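Side-chain contacts in putative N-acetylneuraminate lyase ([Ruminococcus] gnavus ATCC 29149, PDB 6RB7), which belongs to the dihydrodipicolinate synthetase family and is a putative lyase, built on a parallel beta/alpha barrel and assembled from four copies of the chain: residues 206-209 and 210-214; 268-271 and 272-276; 324-327 and 328-332. One frame throughout, in Å; residues are numbered along the deposited sequence.

Contact 1 of 3, residues 206-209 and 210-214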
loop_
_atom_site.group_PDB
_atom_site.type_symbol
_atom_site.label_atom_id
_atom_site.label_comp_id
_atom_site.label_asym_id
_atom_site.label_seq_id
_atom_site.Cartn_x
_atom_site.Cartn_y
_atom_site.Cartn_z
ATOM N N ASP A 206 1.462 3.726 -17.339
ATOM C CA ASP A 206 0.162 4.426 -17.269
ATOM C C ASP A 206 0.073 5.441 -18.411
ATOM O O ASP A 206 -1.017 5.559 -19.032
ATOM C CB ASP A 206 -0.021 5.110 -15.916
ATOM C CG ASP A 206 -0.270 4.142 -14.771
ATOM O OD1 ASP A 206 -0.556 2.940 -15.065
ATOM O OD2 ASP A 206 -0.272 4.591 -13.587
ATOM N N ILE A 207 1.166 6.140 -18.718
ATOM C CA ILE A 207 1.223 7.062 -19.874
ATOM C C ILE A 207 0.898 6.289 -21.155
ATOM O O ILE A 207 0.036 6.697 -21.941
ATOM C CB ILE A 207 2.575 7.780 -19.924
ATOM C CG1 ILE A 207 2.691 8.730 -18.743
ATOM C CG2 ILE A 207 2.737 8.492 -21.257
ATOM C CD1 ILE A 207 4.062 9.356 -18.585
ATOM N N GLN A 208 1.591 5.169 -21.359
ATOM C CA GLN A 208 1.407 4.338 -22.561
ATOM C C GLN A 208 -0.032 3.883 -22.682
ATOM O O GLN A 208 -0.606 3.911 -23.784
ATOM C CB GLN A 208 2.392 3.156 -22.472
ATOM C CG GLN A 208 2.425 2.320 -23.731
ATOM C CD GLN A 208 1.319 1.306 -23.855
ATOM O OE1 GLN A 208 0.906 0.642 -22.877
ATOM N NE2 GLN A 208 0.861 1.121 -25.092
ATOM N N MET A 209 -0.647 3.425 -21.588
ATOM C CA MET A 209 -2.015 2.860 -21.658
ATOM C C MET A 209 -2.997 4.002 -21.942
ATOM O O MET A 209 -3.950 3.779 -22.726
ATOM C CB MET A 209 -2.362 2.102 -20.383
ATOM C CG MET A 209 -1.547 0.819 -20.308
ATOM S SD MET A 209 -2.017 -0.222 -18.920
ATOM C CE MET A 209 -1.741 0.858 -17.526
ATOM N N PHE A 210 -2.844 5.135 -21.289
ATOM C CA PHE A 210 -3.779 6.270 -21.517
ATOM C C PHE A 210 -3.663 6.699 -22.996
ATOM O O PHE A 210 -4.685 6.956 -23.661
ATOM C CB PHE A 210 -3.495 7.439 -20.593
ATOM C CG PHE A 210 -3.819 7.253 -19.142
ATOM C CD1 PHE A 210 -4.943 6.562 -18.734
ATOM C CD2 PHE A 210 -2.994 7.791 -18.177
ATOM C CE1 PHE A 210 -5.220 6.411 -17.388
ATOM C CE2 PHE A 210 -3.312 7.682 -16.836
ATOM C CZ PHE A 210 -4.370 6.940 -16.443
ATOM N N LYS A 211 -2.449 6.819 -23.509
ATOM C CA LYS A 211 -2.195 7.302 -24.895
ATOM C C LYS A 211 -2.736 6.270 -25.885
ATOM O O LYS A 211 -3.369 6.633 -26.873
ATOM C CB LYS A 211 -0.726 7.667 -25.104
ATOM C CG LYS A 211 -0.425 8.204 -26.504
ATOM C CD LYS A 211 -1.247 9.460 -26.846
ATOM C CE LYS A 211 -0.772 10.105 -28.126
ATOM N NZ LYS A 211 -1.670 11.205 -28.525
ATOM N N GLN A 212 -2.481 4.987 -25.660
ATOM C CA GLN A 212 -2.970 3.919 -26.567
ATOM C C GLN A 212 -4.491 3.913 -26.591
ATOM O O GLN A 212 -5.077 3.778 -27.675
ATOM C CB GLN A 212 -2.373 2.578 -26.164
ATOM C CG GLN A 212 -2.742 1.448 -27.119
ATOM C CD GLN A 212 -1.769 0.295 -26.929
ATOM O OE1 GLN A 212 -1.644 -0.249 -25.816
ATOM N NE2 GLN A 212 -1.123 -0.113 -28.023
ATOM N N ALA A 213 -5.145 4.049 -25.443
ATOM C CA ALA A 213 -6.609 4.033 -25.376
ATOM C C ALA A 213 -7.171 5.265 -26.106
ATOM O O ALA A 213 -8.206 5.125 -26.778
ATOM C CB ALA A 213 -7.047 4.046 -23.922
ATOM N N ALA A 214 -6.584 6.426 -25.916
ATOM C CA ALA A 214 -7.178 7.719 -26.329
ATOM C C ALA A 214 -6.844 8.034 -27.792
ATOM O O ALA A 214 -7.753 8.565 -28.509
ATOM C CB ALA A 214 -6.716 8.808 -25.413
#
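Gln208 and Gln212 both set CG anti to the backbone N (chi1 -173° and -175°), a shared setting that sends the two side chains out side by side, pointing the same way. Beyond CG they differ: Gln208 bends at chi2 (-81°), which swings its amide along the helix toward the next turn, whereas Gln212 stays extended. NE2 of Gln208 then gives a hydrogen bond to OE1 of Gln212 at 2.9 Å. The acceptor lies close to the amide plane of Gln208, but the two amides stand almost perpendicular, so the N-H arrives above the carbonyl plane of Gln212 and misses its lone pairs. What fixes the remaining amide atoms is the second subunit: OE1 of Gln208 accepts from Tyr278 and Asn274 of that subunit, and NE2 of Gln212 donates to the backbone carbonyl of Tyr271 of the second subunit.

On a different flank of the same helix, the Phe210 ring lies obliquely against the carbonyl of Asp206, with CD2 3.1 Å from Asp206 O, the same oxygen that takes the hydrogen bond from Phe210 N at 2.9 Å. The ring continues inward to pack edge-to-face with Phe185, while OD2 of Asp206 is bonded to Ser201. Lys211 touches the preceding turn near its base, CB lying 3.4 Å from Ile207 O; its ammonium group is drawn off to Glu237 and the carbonyls of Tyr218 and Gly215.

Such an i to i+4 glutamine pair on one helix, with the buried ring of Phe210 on another flank, belongs here to the beta-alpha-beta unit of strand 194-199, helix 204-214 and strand 219-222 in the barrel.

Contact 2 of 3, residues 268-271 and 272-276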
loop_
_atom_site.group_PDB
_atom_site.type_symbol
_atom_site.label_atom_id
_atom_site.label_comp_id
_atom_site.label_asym_id
_atom_site.label_seq_id
_atom_site.Cartn_x
_atom_site.Cartn_y
_atom_site.Cartn_z
ATOM N N LYS A 268 22.336 12.699 -20.235
ATOM C CA LYS A 268 23.225 13.583 -19.444
ATOM C C LYS A 268 22.413 14.663 -18.731
ATOM O O LYS A 268 22.669 14.936 -17.521
ATOM C CB LYS A 268 24.335 14.179 -20.307
ATOM C CG LYS A 268 25.367 13.140 -20.743
ATOM C CD LYS A 268 26.520 13.749 -21.507
ATOM C CE LYS A 268 27.651 12.760 -21.710
ATOM N NZ LYS A 268 27.298 11.767 -22.751
ATOM N N ILE A 269 21.487 15.290 -19.461
ATOM C CA ILE A 269 20.696 16.391 -18.881
ATOM C C ILE A 269 19.752 15.838 -17.807
ATOM O O ILE A 269 19.638 16.413 -16.737
ATOM C CB ILE A 269 19.982 17.190 -19.969
ATOM C CG1 ILE A 269 21.007 17.822 -20.926
ATOM C CG2 ILE A 269 19.116 18.251 -19.306
ATOM C CD1 ILE A 269 20.397 18.375 -22.169
ATOM N N GLN A 270 19.052 14.743 -18.133
ATOM C CA GLN A 270 18.124 14.115 -17.163
ATOM C C GLN A 270 18.876 13.800 -15.867
ATOM O O GLN A 270 18.340 14.059 -14.738
ATOM C CB GLN A 270 17.492 12.871 -17.753
ATOM C CG GLN A 270 16.489 12.206 -16.804
ATOM C CD GLN A 270 15.178 12.933 -16.832
ATOM O OE1 GLN A 270 14.459 12.854 -17.848
ATOM N NE2 GLN A 270 14.828 13.630 -15.730
ATOM N N TYR A 271 20.076 13.239 -15.972
ATOM C CA TYR A 271 20.825 12.850 -14.758
ATOM C C TYR A 271 21.220 14.093 -13.957
ATOM O O TYR A 271 21.174 14.071 -12.740
ATOM C CB TYR A 271 22.027 11.968 -15.100
ATOM C CG TYR A 271 21.705 10.514 -15.278
ATOM C CD1 TYR A 271 20.647 10.083 -16.076
ATOM C CD2 TYR A 271 22.487 9.535 -14.708
ATOM C CE1 TYR A 271 20.369 8.749 -16.269
ATOM C CE2 TYR A 271 22.214 8.185 -14.872
ATOM C CZ TYR A 271 21.148 7.789 -15.649
ATOM O OH TYR A 271 20.921 6.451 -15.825
ATOM N N ALA A 272 21.595 15.170 -14.638
ATOM C CA ALA A 272 21.958 16.427 -13.952
ATOM C C ALA A 272 20.724 17.023 -13.275
ATOM O O ALA A 272 20.855 17.452 -12.117
ATOM C CB ALA A 272 22.538 17.396 -14.938
ATOM N N CYS A 273 19.591 17.044 -13.968
ATOM C CA CYS A 273 18.329 17.534 -13.373
ATOM C C CYS A 273 18.013 16.704 -12.140
ATOM O O CYS A 273 17.642 17.265 -11.094
ATOM C CB CYS A 273 17.151 17.494 -14.335
ATOM S SG CYS A 273 17.335 18.727 -15.655
ATOM N N ASN A 274 18.076 15.377 -12.245
ATOM C CA ASN A 274 17.670 14.510 -11.128
ATOM C C ASN A 274 18.595 14.757 -9.928
ATOM O O ASN A 274 18.059 14.836 -8.775
ATOM C CB ASN A 274 17.602 13.042 -11.529
ATOM C CG ASN A 274 16.457 12.767 -12.480
ATOM O OD1 ASN A 274 15.822 13.709 -12.976
ATOM N ND2 ASN A 274 16.146 11.494 -12.724
ATOM N N GLU A 275 19.904 14.894 -10.154
ATOM C CA GLU A 275 20.851 15.175 -9.047
ATOM C C GLU A 275 20.440 16.466 -8.331
ATOM O O GLU A 275 20.509 16.524 -7.082
ATOM C CB GLU A 275 22.255 15.250 -9.647
ATOM C CG GLU A 275 23.368 15.399 -8.651
ATOM C CD GLU A 275 24.747 15.547 -9.290
ATOM O OE1 GLU A 275 24.907 16.275 -10.352
ATOM O OE2 GLU A 275 25.688 14.938 -8.736
ATOM N N ILE A 276 20.059 17.481 -9.097
ATOM C CA ILE A 276 19.601 18.764 -8.518
ATOM C C ILE A 276 18.334 18.516 -7.706
ATOM O O ILE A 276 18.202 19.032 -6.593
ATOM C CB ILE A 276 19.434 19.830 -9.625
ATOM C CG1 ILE A 276 20.799 20.218 -10.182
ATOM C CG2 ILE A 276 18.639 21.031 -9.144
ATOM C CD1 ILE A 276 20.768 20.795 -11.546
#
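The amide planes of Gln270 and Asn274 are turned 55° against each other, and an N-H of the glutamine amide is directed at the carbonyl oxygen of the asparagine. Gln270 NE2 donates to Asn274 OD1 at 2.9 Å, with the acceptor close to the plane of the glutamine amide; seen from the asparagine, the donor is tilted 31° from the carbonyl plane. At the other ends of both amides the bonds go elsewhere. Gln270 OE1 accepts from the backbone N of Met229, and its NE2 has a second acceptor in the carbonyl of Asp225. Asn274 ND2 donates to the carbonyl of Glu226, and the second subunit also reaches this amide. With bonds on each side, both buried amides are well fixed in rotation.

The asparagine also bends back over its own helix. Its CG sits anti to the carbonyl carbon (chi1 -69°), which brings CG of Asn274 to 3.2 Å from Gln270 O, the oxygen already bonded to Asn274 N at 2.8 Å. Gln270 reaches the meeting point by a different route, through a bend at chi2.

Round the helix, Ile269 and Cys273 make the apolar counterpart: the methyl CG2 of Ile269 lies 4.1 Å from SG of Cys273. Tyr271 sends its hydroxyl to the carbonyl of Ile234 of the second subunit.

Helix 263-281 has neighbours on several of its flanks, though Lys268 is left at the exposed side. Helix 248-259 packs on Ile269 and Cys273, helix 317-335 meets Ile269, Ala272, Glu275 and Ile276, and the second subunit closes on Tyr271 and Asn274.

Contact 3 of 3, residues 324-327 and 328-332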
loop_
_atom_site.group_PDB
_atom_site.type_symbol
_atom_site.label_atom_id
_atom_site.label_comp_id
_atom_site.label_asym_id
_atom_site.label_seq_id
_atom_site.Cartn_x
_atom_site.Cartn_y
_atom_site.Cartn_z
ATOM N N ALA A 324 22.618 23.734 -4.544
ATOM C CA ALA A 324 21.675 23.421 -5.647
ATOM C C ALA A 324 21.663 24.553 -6.666
ATOM O O ALA A 324 21.640 24.271 -7.876
ATOM C CB ALA A 324 20.299 23.146 -5.112
ATOM N N ALA A 325 21.677 25.802 -6.220
ATOM C CA ALA A 325 21.704 26.957 -7.137
ATOM C C ALA A 325 22.960 26.908 -8.011
ATOM O O ALA A 325 22.849 27.129 -9.203
ATOM C CB ALA A 325 21.601 28.261 -6.364
ATOM N N GLN A 326 24.110 26.581 -7.432
ATOM C CA GLN A 326 25.366 26.459 -8.194
ATOM C C GLN A 326 25.288 25.270 -9.155
ATOM O O GLN A 326 25.779 25.384 -10.309
ATOM C CB GLN A 326 26.585 26.361 -7.263
ATOM C CG GLN A 326 27.892 26.379 -8.049
ATOM C CD GLN A 326 28.119 27.725 -8.678
ATOM O OE1 GLN A 326 27.963 28.749 -8.017
ATOM N NE2 GLN A 326 28.466 27.746 -9.958
ATOM N N MET A 327 24.698 24.147 -8.725
ATOM C CA MET A 327 24.570 22.973 -9.613
ATOM C C MET A 327 23.771 23.359 -10.865
ATOM O O MET A 327 24.101 22.889 -11.988
ATOM C CB MET A 327 23.901 21.792 -8.897
ATOM C CG MET A 327 24.770 21.236 -7.789
ATOM S SD MET A 327 23.879 20.183 -6.630
ATOM C CE MET A 327 23.576 18.761 -7.645
ATOM N N ILE A 328 22.735 24.163 -10.697
ATOM C CA ILE A 328 21.895 24.604 -11.838
ATOM C C ILE A 328 22.766 25.470 -12.759
ATOM O O ILE A 328 22.735 25.265 -13.976
ATOM C CB ILE A 328 20.651 25.343 -11.308
ATOM C CG1 ILE A 328 19.704 24.336 -10.643
ATOM C CG2 ILE A 328 19.964 26.104 -12.413
ATOM C CD1 ILE A 328 18.692 24.974 -9.709
ATOM N N CYS A 329 23.502 26.434 -12.203
ATOM C CA CYS A 329 24.367 27.322 -13.028
ATOM C C CYS A 329 25.381 26.465 -13.811
ATOM O O CYS A 329 25.589 26.700 -15.033
ATOM C CB CYS A 329 25.122 28.301 -12.137
ATOM S SG CYS A 329 24.018 29.526 -11.402
ATOM N N ASP A 330 25.994 25.490 -13.143
ATOM C CA ASP A 330 27.053 24.667 -13.771
ATOM C C ASP A 330 26.453 23.782 -14.863
ATOM O O ASP A 330 27.039 23.654 -15.950
ATOM C CB ASP A 330 27.756 23.822 -12.719
ATOM C CG ASP A 330 28.627 24.638 -11.749
ATOM O OD1 ASP A 330 28.863 25.819 -11.995
ATOM O OD2 ASP A 330 29.059 24.060 -10.760
ATOM N N ALA A 331 25.252 23.229 -14.640
ATOM C CA ALA A 331 24.585 22.410 -15.672
ATOM C C ALA A 331 24.275 23.252 -16.904
ATOM O O ALA A 331 24.409 22.772 -18.037
ATOM C CB ALA A 331 23.355 21.745 -15.085
ATOM N N LYS A 332 23.805 24.467 -16.713
ATOM C CA LYS A 332 23.492 25.352 -17.855
ATOM C C LYS A 332 24.777 25.623 -18.661
ATOM O O LYS A 332 24.740 25.587 -19.905
ATOM C CB LYS A 332 22.807 26.598 -17.328
ATOM C CG LYS A 332 21.384 26.344 -16.850
ATOM C CD LYS A 332 20.629 27.591 -16.713
ATOM C CE LYS A 332 21.145 28.452 -15.599
ATOM N NZ LYS A 332 20.326 29.690 -15.481
#
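Among the polar contacts, one side-chain bond spans the turn: Gln326 NE2 donates to Asp330 OD1 at 2.8 Å. The carboxylate oxygen lies almost in the plane of the glutamine amide, yet it is met from above the carboxylate plane, the two flat groups being turned 49° apart. A bend of Gln326 at chi2 (68°) carries its amide forward over the turn, while its CG passes 3.8 Å from the other carboxylate oxygen, Asp330 OD2. Asp330 folds back to meet it, and its CG comes within 3.3 Å of Gln326 O. That carbonyl also receives the backbone bond from Asp330 N at 2.8 Å, so the same two residues are linked through both main chain and side chain. The carbonyl of Ala325 bonds to Cys329 N and takes a further hydrogen bond from Asn298.

The close packing contacts are those of side chains against main-chain carbonyls. Ile328 turns CG1 anti to its own carbonyl carbon (chi1 -71°), which lays the branch back along the preceding turn, CG1 standing 3.4 Å from Ala324 O with CD1 following. On the adjoining side CB of Cys329 lies 3.5 Å from Gln326 O.

On the inward, buried side, Ile294 of helix 287-299 packs on Ala324, Ala325 and Ile328, and helix 263-281 packs on Met327 and Ile328. A glutamine-aspartate i to i+4 pair on the outer face of an amphipathic helix, with small and branched apolar residues inward, marks this piece of the C-terminal helix 317-335.

In the fold
Along the chain the three contacts come in series, each lying within a single helix. Contact 1 is on helix 204-214, one of the helices linking strands of the parallel barrel; contacts 2 and 3 are on helices 263-281 and 317-335, which follow the last barrel strand. The latter two are neighbours, their centres about 10 Å apart, and they touch where Met327 packs on Glu275 and Ile276. Contact 1 is more remote, its centre about 26 Å from contact 2 and 35 Å from contact 3. In the assembly, however, contacts 1 and 2 lie against each other across the interface between two copies, joining a barrel helix of one copy to helix 263-281 of the other.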